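Local atomic coordinates of beta-hexosaminidase (PDB entry 6JTJ), a protein that hydrolyses terminal N-acetyl-beta-hexosaminides as a family 3 glycosidase, probably releasing N-acetylglucosamine from peptidoglycan fragments during cell-wall recycling. Residues P165-W171 against R180-P186. Residues are numbered along the deposited sequence; the frame is centred on the assembly and turned at random.
Sequences PVLDLDW and RSFHRNP. With NAG (2-acetamido-2-deoxy-beta-D-glucopyranose), chain I.
S181 reaches across to the loop 165-171 with its hydroxyl, which donates to D168 O (OG to O, 2.8 Å) from a position tilted 32° from the carbonyl plane. OG stands anti to the backbone N (chi1 166°), and this torsion directs it at that carbonyl. A water donates to the same oxygen and to V166 O while accepting from F182 N, so D168 O is gripped twice. D170 N makes a nearly straight bond to H183 O (3.0 Å). V166 lays its CB against R180 O (3.4 Å), and the ring of F182 meets P165 CB at its edge. L169 crosses P186 at about a right angle, CD2 lying 3.8 Å from P186 CA at the start of helix 186-202. At the outer end, the extended R184 side chain brings one guanidinium face to W171 CE3, the planes 76° apart; W171 NE1 is held by D240.

Both segments belong to the loop between strand 161-162 and helix 186-202. R180 is gripped by E107 and V176 O and donates a weak bond to O3 of the bound N-acetylglucosamine. D168 takes H215 N on OD1 and, on OD2, ND1 of H211, which itself bonds the sugar through NE2. D170 forms a salt bridge with R110 of the second subunit. The serine- and water-mediated pairing thus ties a direct sugar contact to a second-shell carboxylate: D168 would tend to fix the ring rotation that leaves H211 NE2 on the sugar.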
# COMPACT_ATOMS: atom_id res chain seq x y z
N PRO C 165 -15.32 -8.72 1.70
CA PRO C 165 -14.14 -8.94 0.88
C PRO C 165 -13.71 -7.82 -0.05
O PRO C 165 -14.53 -7.00 -0.49
CB PRO C 165 -14.57 -10.09 0.01
CG PRO C 165 -16.01 -9.80 -0.27
CD PRO C 165 -16.53 -9.22 1.02
N VAL C 166 -12.43 -7.87 -0.40
CA VAL C 166 -11.88 -7.14 -1.52
C VAL C 166 -12.45 -7.70 -2.83
O VAL C 166 -12.35 -8.90 -3.09
CB VAL C 166 -10.35 -7.24 -1.52
CG1 VAL C 166 -9.76 -6.66 -2.80
CG2 VAL C 166 -9.79 -6.50 -0.31
N LEU C 167 -13.04 -6.83 -3.63
CA LEU C 167 -13.63 -7.16 -4.92
C LEU C 167 -12.83 -6.56 -6.07
O LEU C 167 -13.19 -6.70 -7.24
CB LEU C 167 -15.05 -6.62 -4.97
CG LEU C 167 -16.01 -7.15 -3.92
CD1 LEU C 167 -17.41 -6.53 -4.08
CD2 LEU C 167 -16.12 -8.66 -3.98
N ASP C 168 -11.73 -5.90 -5.74
CA ASP C 168 -10.82 -5.36 -6.74
C ASP C 168 -10.26 -6.50 -7.59
O ASP C 168 -10.02 -7.60 -7.08
CB ASP C 168 -9.67 -4.63 -6.05
CG ASP C 168 -10.16 -3.51 -5.13
OD1 ASP C 168 -11.03 -2.71 -5.56
OD2 ASP C 168 -9.62 -3.40 -4.00
N LEU C 169 -10.06 -6.22 -8.87
CA LEU C 169 -9.55 -7.23 -9.79
C LEU C 169 -8.01 -7.13 -9.85
O LEU C 169 -7.45 -6.05 -9.83
CB LEU C 169 -10.08 -7.02 -11.20
CG LEU C 169 -11.60 -6.86 -11.39
CD1 LEU C 169 -11.94 -6.75 -12.87
CD2 LEU C 169 -12.34 -8.03 -10.76
N ASP C 170 -7.36 -8.27 -9.94
CA ASP C 170 -5.93 -8.29 -10.06
C ASP C 170 -5.49 -8.04 -11.50
O ASP C 170 -5.24 -8.97 -12.23
CB ASP C 170 -5.35 -9.62 -9.58
CG ASP C 170 -3.82 -9.60 -9.60
OD1 ASP C 170 -3.22 -8.50 -9.57
OD2 ASP C 170 -3.20 -10.66 -9.61
N TRP C 171 -5.40 -6.77 -11.87
CA TRP C 171 -4.90 -6.38 -13.17
C TRP C 171 -3.37 -6.45 -13.24
O TRP C 171 -2.82 -6.26 -14.30
CB TRP C 171 -5.34 -4.96 -13.51
CG TRP C 171 -6.79 -4.80 -13.82
CD1 TRP C 171 -7.75 -4.29 -13.00
CD2 TRP C 171 -7.44 -5.12 -15.07
NE1 TRP C 171 -8.97 -4.27 -13.65
CE2 TRP C 171 -8.81 -4.78 -14.91
CE3 TRP C 171 -7.01 -5.65 -16.28
CZ2 TRP C 171 -9.75 -4.97 -15.94
CZ3 TRP C 171 -7.94 -5.83 -17.32
CH2 TRP C 171 -9.30 -5.51 -17.13
N ARG C 180 -4.29 -9.35 -2.06
CA ARG C 180 -5.58 -9.18 -1.40
C ARG C 180 -6.75 -9.39 -2.35
O ARG C 180 -7.89 -9.55 -1.89
CB ARG C 180 -5.69 -7.81 -0.79
CG ARG C 180 -4.67 -7.56 0.33
CD ARG C 180 -4.49 -6.08 0.56
NE ARG C 180 -5.71 -5.50 1.11
CZ ARG C 180 -5.96 -4.20 1.15
NH1 ARG C 180 -5.10 -3.35 0.63
NH2 ARG C 180 -7.09 -3.76 1.70
N SER C 181 -6.48 -9.37 -3.66
CA SER C 181 -7.49 -9.64 -4.66
C SER C 181 -7.59 -11.15 -4.92
O SER C 181 -6.57 -11.85 -4.94
CB SER C 181 -7.15 -8.91 -5.95
OG SER C 181 -7.90 -9.37 -7.03
N PHE C 182 -8.83 -11.64 -5.10
CA PHE C 182 -9.06 -13.05 -5.37
C PHE C 182 -8.40 -13.49 -6.67
O PHE C 182 -7.81 -14.55 -6.72
CB PHE C 182 -10.55 -13.35 -5.54
CG PHE C 182 -11.34 -13.37 -4.26
CD1 PHE C 182 -11.23 -14.43 -3.37
CD2 PHE C 182 -12.22 -12.34 -3.96
CE1 PHE C 182 -11.98 -14.46 -2.21
CE2 PHE C 182 -12.97 -12.38 -2.81
CZ PHE C 182 -12.84 -13.43 -1.92
N HIS C 183 -8.51 -12.67 -7.71
CA HIS C 183 -8.26 -13.13 -9.07
C HIS C 183 -8.32 -11.96 -10.07
O HIS C 183 -8.85 -10.89 -9.76
CB HIS C 183 -9.35 -14.18 -9.43
CG HIS C 183 -8.94 -15.15 -10.49
ND1 HIS C 183 -9.11 -14.90 -11.83
CD2 HIS C 183 -8.43 -16.40 -10.40
CE1 HIS C 183 -8.69 -15.93 -12.52
NE2 HIS C 183 -8.27 -16.86 -11.68
N ARG C 184 -7.77 -12.16 -11.26
CA ARG C 184 -7.86 -11.18 -12.35
C ARG C 184 -9.27 -11.09 -12.95
O ARG C 184 -9.70 -10.03 -13.39
CB ARG C 184 -6.88 -11.58 -13.46
CG ARG C 184 -6.86 -10.63 -14.64
CD ARG C 184 -6.00 -11.16 -15.79
NE ARG C 184 -5.94 -10.17 -16.89
CZ ARG C 184 -5.08 -9.14 -16.97
NH1 ARG C 184 -4.16 -8.93 -16.02
NH2 ARG C 184 -5.14 -8.32 -18.01
N ASN C 185 -9.98 -12.20 -12.94
CA ASN C 185 -11.16 -12.38 -13.76
C ASN C 185 -12.40 -12.00 -12.97
O ASN C 185 -12.65 -12.58 -11.92
CB ASN C 185 -11.26 -13.85 -14.23
CG ASN C 185 -12.38 -14.07 -15.24
OD1 ASN C 185 -13.55 -13.78 -14.99
ND2 ASN C 185 -12.03 -14.59 -16.39
N PRO C 186 -13.19 -11.06 -13.47
CA PRO C 186 -14.39 -10.62 -12.72
C PRO C 186 -15.36 -11.73 -12.33
O PRO C 186 -15.90 -11.70 -11.23
CB PRO C 186 -15.05 -9.62 -13.67
CG PRO C 186 -14.36 -9.73 -14.98
CD PRO C 186 -12.98 -10.27 -14.70
C1 NAG I . -8.21 1.84 3.88
C2 NAG I . -7.96 0.47 3.24
C3 NAG I . -9.17 -0.42 3.39
C4 NAG I . -9.63 -0.46 4.85
C5 NAG I . -9.96 0.93 5.36
C6 NAG I . -10.25 0.91 6.86
C7 NAG I . -6.70 -0.07 1.14
C8 NAG I . -5.83 -0.94 1.95
N2 NAG I . -7.66 0.55 1.83
O1 NAG I . -6.99 2.47 4.19
O3 NAG I . -8.85 -1.71 2.92
O4 NAG I . -10.74 -1.31 5.02
O5 NAG I . -8.85 1.77 5.15
O6 NAG I . -9.13 0.52 7.64
O7 NAG I . -6.50 0.06 -0.08
O HOH W 1 -10.96 -9.57 -5.41